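Local atomic coordinates of bifunctional protein PutA (Bradyrhizobium diazoefficiens, PDB entry 6BSN), a protein that probably oxidizes proline to glutamate in two steps, pairing an FAD-dependent proline dehydrogenase with an NAD-dependent aldehyde dehydrogenase. Residues K337-L342 with R389-F394. The protein carries 1 engineered substitution. Residues are numbered along the deposited sequence; the frame is centred on the assembly and turned at random.
With FDA (dihydroflavine-adenine dinucleotide), chain C.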
ATOM      1  N   LYS A 337     -14.970 -51.036 -37.553  1.00 34.86           N
ATOM      2  CA  LYS A 337     -15.267 -49.620 -37.659  1.00 31.09           C
ATOM      3  C   LYS A 337     -16.021 -49.198 -36.403  1.00 33.02           C
ATOM      4  O   LYS A 337     -16.907 -49.923 -35.928  1.00 34.90           O
ATOM      5  CB  LYS A 337     -16.107 -49.333 -38.905  1.00 36.35           C
ATOM      6  CG  LYS A 337     -15.364 -49.448 -40.212  1.00 34.31           C
ATOM      7  CD  LYS A 337     -16.320 -49.087 -41.352  1.00 46.75           C
ATOM      8  CE  LYS A 337     -15.562 -48.650 -42.594  1.00 53.99           C
ATOM      9  NZ  LYS A 337     -16.292 -47.555 -43.272  1.00 57.60           N
ATOM     10  N   LEU A 338     -15.640 -48.038 -35.856  1.00 30.79           N
ATOM     11  CA  LEU A 338     -16.191 -47.499 -34.622  1.00 33.84           C
ATOM     12  C   LEU A 338     -16.683 -46.073 -34.834  1.00 34.17           C
ATOM     13  O   LEU A 338     -16.108 -45.296 -35.607  1.00 33.92           O
ATOM     14  CB  LEU A 338     -15.144 -47.488 -33.501  1.00 43.52           C
ATOM     15  CG  LEU A 338     -14.487 -48.817 -33.148  1.00 45.34           C
ATOM     16  CD1 LEU A 338     -13.461 -48.574 -32.072  1.00 37.88           C
ATOM     17  CD2 LEU A 338     -15.528 -49.828 -32.705  1.00 46.35           C
ATOM     18  N   MET A 339     -17.751 -45.735 -34.133  1.00 31.97           N
ATOM     19  CA  MET A 339     -18.230 -44.368 -34.039  1.00 27.04           C
ATOM     20  C   MET A 339     -17.761 -43.838 -32.692  1.00 33.76           C
ATOM     21  O   MET A 339     -18.040 -44.450 -31.658  1.00 35.11           O
ATOM     22  CB  MET A 339     -19.749 -44.331 -34.199  1.00 30.78           C
ATOM     23  CG  MET A 339     -20.173 -44.845 -35.603  1.00 31.78           C
ATOM     24  SD  MET A 339     -21.940 -45.110 -35.894  1.00 34.46           S
ATOM     25  CE  MET A 339     -22.523 -43.423 -36.108  1.00 32.75           C
ATOM     26  N   VAL A 340     -16.991 -42.749 -32.710  1.00 33.61           N
ATOM     27  CA  VAL A 340     -16.251 -42.262 -31.540  1.00 29.90           C
ATOM     28  C   VAL A 340     -16.650 -40.816 -31.281  1.00 30.77           C
ATOM     29  O   VAL A 340     -16.460 -39.956 -32.146  1.00 30.57           O
ATOM     30  CB  VAL A 340     -14.743 -42.402 -31.767  1.00 28.21           C
ATOM     31  CG1 VAL A 340     -13.918 -41.768 -30.643  1.00 25.46           C
ATOM     32  CG2 VAL A 340     -14.436 -43.865 -31.944  1.00 24.76           C
ATOM     33  N   ARG A 341     -17.198 -40.551 -30.098  1.00 31.88           N
ATOM     34  CA  ARG A 341     -17.709 -39.231 -29.747  1.00 28.53           C
ATOM     35  C   ARG A 341     -16.653 -38.443 -28.983  1.00 30.62           C
ATOM     36  O   ARG A 341     -16.149 -38.909 -27.956  1.00 24.28           O
ATOM     37  CB  ARG A 341     -18.981 -39.333 -28.902  1.00 21.92           C
ATOM     38  CG  ARG A 341     -19.509 -37.958 -28.493  1.00 25.40           C
ATOM     39  CD  ARG A 341     -20.482 -38.023 -27.303  1.00 26.21           C
ATOM     40  NE  ARG A 341     -21.588 -38.909 -27.614  1.00 26.90           N
ATOM     41  CZ  ARG A 341     -22.150 -39.718 -26.737  1.00 20.95           C
ATOM     42  NH1 ARG A 341     -21.736 -39.758 -25.472  1.00 22.85           N
ATOM     43  NH2 ARG A 341     -23.131 -40.489 -27.136  1.00 23.08           N
ATOM     44  N   LEU A 342     -16.334 -37.245 -29.471  1.00 30.59           N
ATOM     45  CA  LEU A 342     -15.407 -36.347 -28.782  1.00 30.12           C
ATOM     46  C   LEU A 342     -16.211 -35.277 -28.055  1.00 27.00           C
ATOM     47  O   LEU A 342     -16.965 -34.535 -28.689  1.00 28.13           O
ATOM     48  CB  LEU A 342     -14.406 -35.709 -29.750  1.00 22.63           C
ATOM     49  CG  LEU A 342     -13.238 -34.969 -29.063  1.00 24.70           C
ATOM     50  CD1 LEU A 342     -12.272 -35.957 -28.336  1.00 22.69           C
ATOM     51  CD2 LEU A 342     -12.506 -34.070 -30.069  1.00 27.74           C
ATOM     52  N   ARG A 389     -12.051 -45.547 -40.901  1.00 43.97           N
ATOM     53  CA  ARG A 389     -12.239 -46.559 -39.865  1.00 40.97           C
ATOM     54  C   ARG A 389     -12.969 -45.982 -38.662  1.00 39.77           C
ATOM     55  O   ARG A 389     -13.860 -46.623 -38.092  1.00 42.66           O
ATOM     56  CB  ARG A 389     -10.890 -47.128 -39.419  1.00 38.93           C
ATOM     57  CG  ARG A 389     -11.041 -48.201 -38.347  1.00 43.93           C
ATOM     58  CD  ARG A 389      -9.789 -49.052 -38.100  1.00 41.08           C
ATOM     59  NE  ARG A 389      -9.237 -49.697 -39.291  1.00 42.26           N
ATOM     60  CZ  ARG A 389      -9.689 -50.824 -39.850  1.00 41.86           C
ATOM     61  NH1 ARG A 389      -9.064 -51.318 -40.919  1.00 40.33           N
ATOM     62  NH2 ARG A 389     -10.759 -51.458 -39.361  1.00 33.22           N
ATOM     63  N   ILE A 390     -12.629 -44.760 -38.282  1.00 32.30           N
ATOM     64  CA  ILE A 390     -13.266 -44.068 -37.172  1.00 32.24           C
ATOM     65  C   ILE A 390     -14.251 -43.077 -37.777  1.00 38.77           C
ATOM     66  O   ILE A 390     -13.911 -42.342 -38.718  1.00 38.07           O
ATOM     67  CB  ILE A 390     -12.224 -43.370 -36.273  1.00 33.59           C
ATOM     68  CG1 ILE A 390     -11.216 -44.374 -35.710  1.00 32.80           C
ATOM     69  CG2 ILE A 390     -12.882 -42.633 -35.111  1.00 30.38           C
ATOM     70  CD1 ILE A 390     -11.844 -45.505 -34.856  1.00 31.00           C
ATOM     71  N   PHE A 391     -15.498 -43.137 -37.323  1.00 34.88           N
ATOM     72  CA  PHE A 391     -16.481 -42.128 -37.684  1.00 31.25           C
ATOM     73  C   PHE A 391     -16.601 -41.170 -36.502  1.00 34.05           C
ATOM     74  O   PHE A 391     -17.235 -41.514 -35.494  1.00 36.45           O
ATOM     75  CB  PHE A 391     -17.825 -42.784 -38.005  1.00 30.90           C
ATOM     76  CG  PHE A 391     -18.893 -41.823 -38.437  1.00 33.01           C
ATOM     77  CD1 PHE A 391     -19.730 -41.217 -37.500  1.00 29.77           C
ATOM     78  CD2 PHE A 391     -19.073 -41.533 -39.780  1.00 26.41           C
ATOM     79  CE1 PHE A 391     -20.747 -40.329 -37.906  1.00 34.61           C
ATOM     80  CE2 PHE A 391     -20.078 -40.642 -40.189  1.00 37.56           C
ATOM     81  CZ  PHE A 391     -20.910 -40.039 -39.251  1.00 25.64           C
ATOM     82  N   PRO A 392     -15.998 -39.988 -36.552  1.00 31.44           N
ATOM     83  CA  PRO A 392     -15.985 -39.121 -35.371  1.00 29.30           C
ATOM     84  C   PRO A 392     -17.301 -38.391 -35.234  1.00 24.37           C
ATOM     85  O   PRO A 392     -17.963 -38.071 -36.220  1.00 30.44           O
ATOM     86  CB  PRO A 392     -14.840 -38.130 -35.652  1.00 27.98           C
ATOM     87  CG  PRO A 392     -14.166 -38.619 -36.962  1.00 27.62           C
ATOM     88  CD  PRO A 392     -15.208 -39.435 -37.663  1.00 31.17           C
ATOM     89  N   GLN A 393     -17.668 -38.130 -33.982  1.00 25.57           N
ATOM     90  CA  GLN A 393     -18.889 -37.406 -33.633  1.00 29.90           C
ATOM     91  C   GLN A 393     -18.475 -36.284 -32.689  1.00 31.55           C
ATOM     92  O   GLN A 393     -17.999 -36.547 -31.578  1.00 27.26           O
ATOM     93  CB  GLN A 393     -19.926 -38.340 -32.989  1.00 28.31           C
ATOM     94  CG  GLN A 393     -20.151 -39.627 -33.802  1.00 29.79           C
ATOM     95  CD  GLN A 393     -20.837 -40.739 -32.997  1.00 33.12           C
ATOM     96  OE1 GLN A 393     -20.322 -41.211 -31.971  1.00 32.56           O
ATOM     97  NE2 GLN A 393     -22.011 -41.142 -33.452  1.00 23.34           N
ATOM     98  N   PHE A 394     -18.619 -35.041 -33.132  1.00 28.09           N
ATOM     99  CA  PHE A 394     -18.135 -33.892 -32.370  1.00 30.64           C
ATOM    100  C   PHE A 394     -19.322 -33.332 -31.601  1.00 30.55           C
ATOM    101  O   PHE A 394     -20.169 -32.646 -32.167  1.00 25.55           O
ATOM    102  CB  PHE A 394     -17.468 -32.874 -33.296  1.00 26.91           C
ATOM    103  CG  PHE A 394     -16.308 -33.461 -34.074  1.00 31.03           C
ATOM    104  CD1 PHE A 394     -15.137 -33.826 -33.416  1.00 27.14           C
ATOM    105  CD2 PHE A 394     -16.405 -33.705 -35.442  1.00 26.84           C
ATOM    106  CE1 PHE A 394     -14.087 -34.401 -34.103  1.00 27.09           C
ATOM    107  CE2 PHE A 394     -15.357 -34.267 -36.132  1.00 27.79           C
ATOM    108  CZ  PHE A 394     -14.189 -34.615 -35.464  1.00 28.94           C
TER
HETATM  109  PA  FDA C2001     -18.219 -25.058 -23.832  1.00 27.47           P
HETATM  110  O1A FDA C2001     -18.803 -23.772 -23.181  1.00 28.61           O
HETATM  111  O2A FDA C2001     -17.389 -24.966 -24.986  1.00 23.85           O
HETATM  112  O5B FDA C2001     -17.234 -25.828 -23.036  1.00 27.24           O
HETATM  113  C5B FDA C2001     -17.533 -26.129 -21.678  1.00 30.82           C
HETATM  114  C4B FDA C2001     -16.541 -27.156 -21.138  1.00 29.98           C
HETATM  115  O4B FDA C2001     -15.251 -26.628 -20.987  1.00 29.85           O
HETATM  116  C3B FDA C2001     -16.855 -27.722 -19.790  1.00 31.94           C
HETATM  117  O3B FDA C2001     -17.827 -28.678 -19.876  1.00 27.41           O
HETATM  118  C2B FDA C2001     -15.552 -28.282 -19.384  1.00 30.09           C
HETATM  119  O2B FDA C2001     -15.369 -29.545 -19.931  1.00 28.59           O
HETATM  120  C1B FDA C2001     -14.586 -27.309 -19.976  1.00 26.46           C
HETATM  121  N9A FDA C2001     -14.068 -26.340 -19.023  1.00 31.17           N
HETATM  122  C8A FDA C2001     -14.748 -25.330 -18.358  1.00 25.31           C
HETATM  123  N7A FDA C2001     -13.902 -24.681 -17.572  1.00 25.32           N
HETATM  124  C5A FDA C2001     -12.633 -25.243 -17.688  1.00 25.15           C
HETATM  125  C6A FDA C2001     -11.395 -24.990 -17.128  1.00 25.98           C
HETATM  126  N6A FDA C2001     -11.225 -23.917 -16.188  1.00 26.53           N
HETATM  127  N1A FDA C2001     -10.333 -25.738 -17.464  1.00 26.70           N
HETATM  128  C2A FDA C2001     -10.437 -26.758 -18.340  1.00 30.01           C
HETATM  129  N3A FDA C2001     -11.642 -27.026 -18.912  1.00 28.68           N
HETATM  130  C4A FDA C2001     -12.723 -26.307 -18.617  1.00 26.20           C
HETATM  131  N1  FDA C2001     -19.381 -35.198 -21.203  1.00 32.42           N
HETATM  132  C2  FDA C2001     -18.646 -36.275 -20.619  1.00 25.10           C
HETATM  133  O2  FDA C2001     -17.717 -35.957 -19.660  1.00 33.01           O
HETATM  134  N3  FDA C2001     -18.884 -37.615 -21.027  1.00 29.24           N
HETATM  135  C4  FDA C2001     -19.851 -37.880 -22.018  1.00 28.07           C
HETATM  136  O4  FDA C2001     -20.099 -39.160 -22.439  1.00 30.60           O
HETATM  137  C4X FDA C2001     -20.608 -36.752 -22.631  1.00 27.55           C
HETATM  138  N5  FDA C2001     -21.623 -37.018 -23.610  1.00 26.01           N
HETATM  139  C5X FDA C2001     -22.195 -35.888 -24.327  1.00 29.60           C
HETATM  140  C6  FDA C2001     -23.101 -36.157 -25.489  1.00 19.97           C
HETATM  141  C7  FDA C2001     -23.596 -35.046 -26.225  1.00 26.40           C
HETATM  142  C7M FDA C2001     -24.507 -35.300 -27.396  1.00 24.99           C
HETATM  143  C8  FDA C2001     -23.240 -33.703 -25.863  1.00 27.26           C
HETATM  144  C8M FDA C2001     -23.749 -32.503 -26.624  1.00 31.60           C
HETATM  145  C9  FDA C2001     -22.387 -33.464 -24.764  1.00 29.55           C
HETATM  146  C9A FDA C2001     -21.862 -34.610 -23.987  1.00 29.08           C
HETATM  147  N10 FDA C2001     -21.060 -34.358 -22.806  1.00 31.23           N
HETATM  148  C10 FDA C2001     -20.365 -35.468 -22.224  1.00 30.22           C
HETATM  149  C1' FDA C2001     -20.955 -33.030 -22.174  1.00 32.05           C
HETATM  150  C2' FDA C2001     -19.706 -32.304 -22.644  1.00 33.34           C
HETATM  151  O2' FDA C2001     -18.574 -32.943 -22.171  1.00 32.24           O
HETATM  152  C3' FDA C2001     -19.704 -30.859 -22.173  1.00 38.19           C
HETATM  153  O3' FDA C2001     -19.784 -30.899 -20.809  1.00 37.95           O
HETATM  154  C4' FDA C2001     -20.846 -29.967 -22.664  1.00 38.80           C
HETATM  155  O4' FDA C2001     -21.313 -30.392 -23.900  1.00 34.70           O
HETATM  156  C5' FDA C2001     -20.393 -28.518 -22.795  1.00 40.88           C
HETATM  157  O5' FDA C2001     -19.243 -28.418 -23.614  1.00 38.10           O
HETATM  158  P   FDA C2001     -19.171 -27.522 -24.948  1.00 32.95           P
HETATM  159  O1P FDA C2001     -18.149 -27.908 -26.065  1.00 42.57           O
HETATM  160  O2P FDA C2001     -20.690 -27.517 -25.341  1.00 22.44           O
HETATM  161  O3P FDA C2001     -19.258 -26.027 -24.285  1.00 31.76           O
HETATM  162  O   HOH W   1     -20.490 -43.600 -30.632  1.00 32.66           O
HETATM  163  O   HOH W   2     -22.027 -41.196 -29.969  1.00 37.76           O
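Two waters converge on Gln393 OE1: one, its oxygen 2.7 Å from Gln393 OE1, also donates to the carbonyl oxygen of Met339, and the other, its oxygen 2.6 Å from Gln393 OE1, is held weakly by Arg341 NH2. The amide thus reaches both Met339 and Arg341 through solvent, while its NE2 binds Asn276. With CG anti to the carbonyl carbon (chi1 -50°), the Gln393 chain runs across Met339, whose CE lies 3.5 Å from NE2. That methyl, turned by the bend at chi3, also meets Phe391 CD1 obliquely at 3.8 Å. Beneath these side chains run two parallel neighbouring strands of the proline dehydrogenase TIM barrel, with Phe391 N giving Leu338 O a nearly straight bond of 2.8 Å, and Gln393 bonding through both N and O to Val340 and Leu342. Met339, Arg341, Phe391 and Gln393 face the barrel interior; on the other face Val340 CG2 packs 3.7 Å from Ile390 CG2, and helix 369-385 covers Ile390 and Phe394. Toward the C-terminal end of the strand, flavin C6 sits over one face of the Arg341 guanidinium, toward its rim, while flavin O4 lies at the edge of that group, in its plane; Arg341 NH1 stands 3.3 Å from flavin N5. Asp280, Ser237, Tyr443 and Gln418 fix its rotation. A methionine in its place would probably leave the Asp280 carboxylate without its cationic mate and the flavin N5 edge without its charged neighbour.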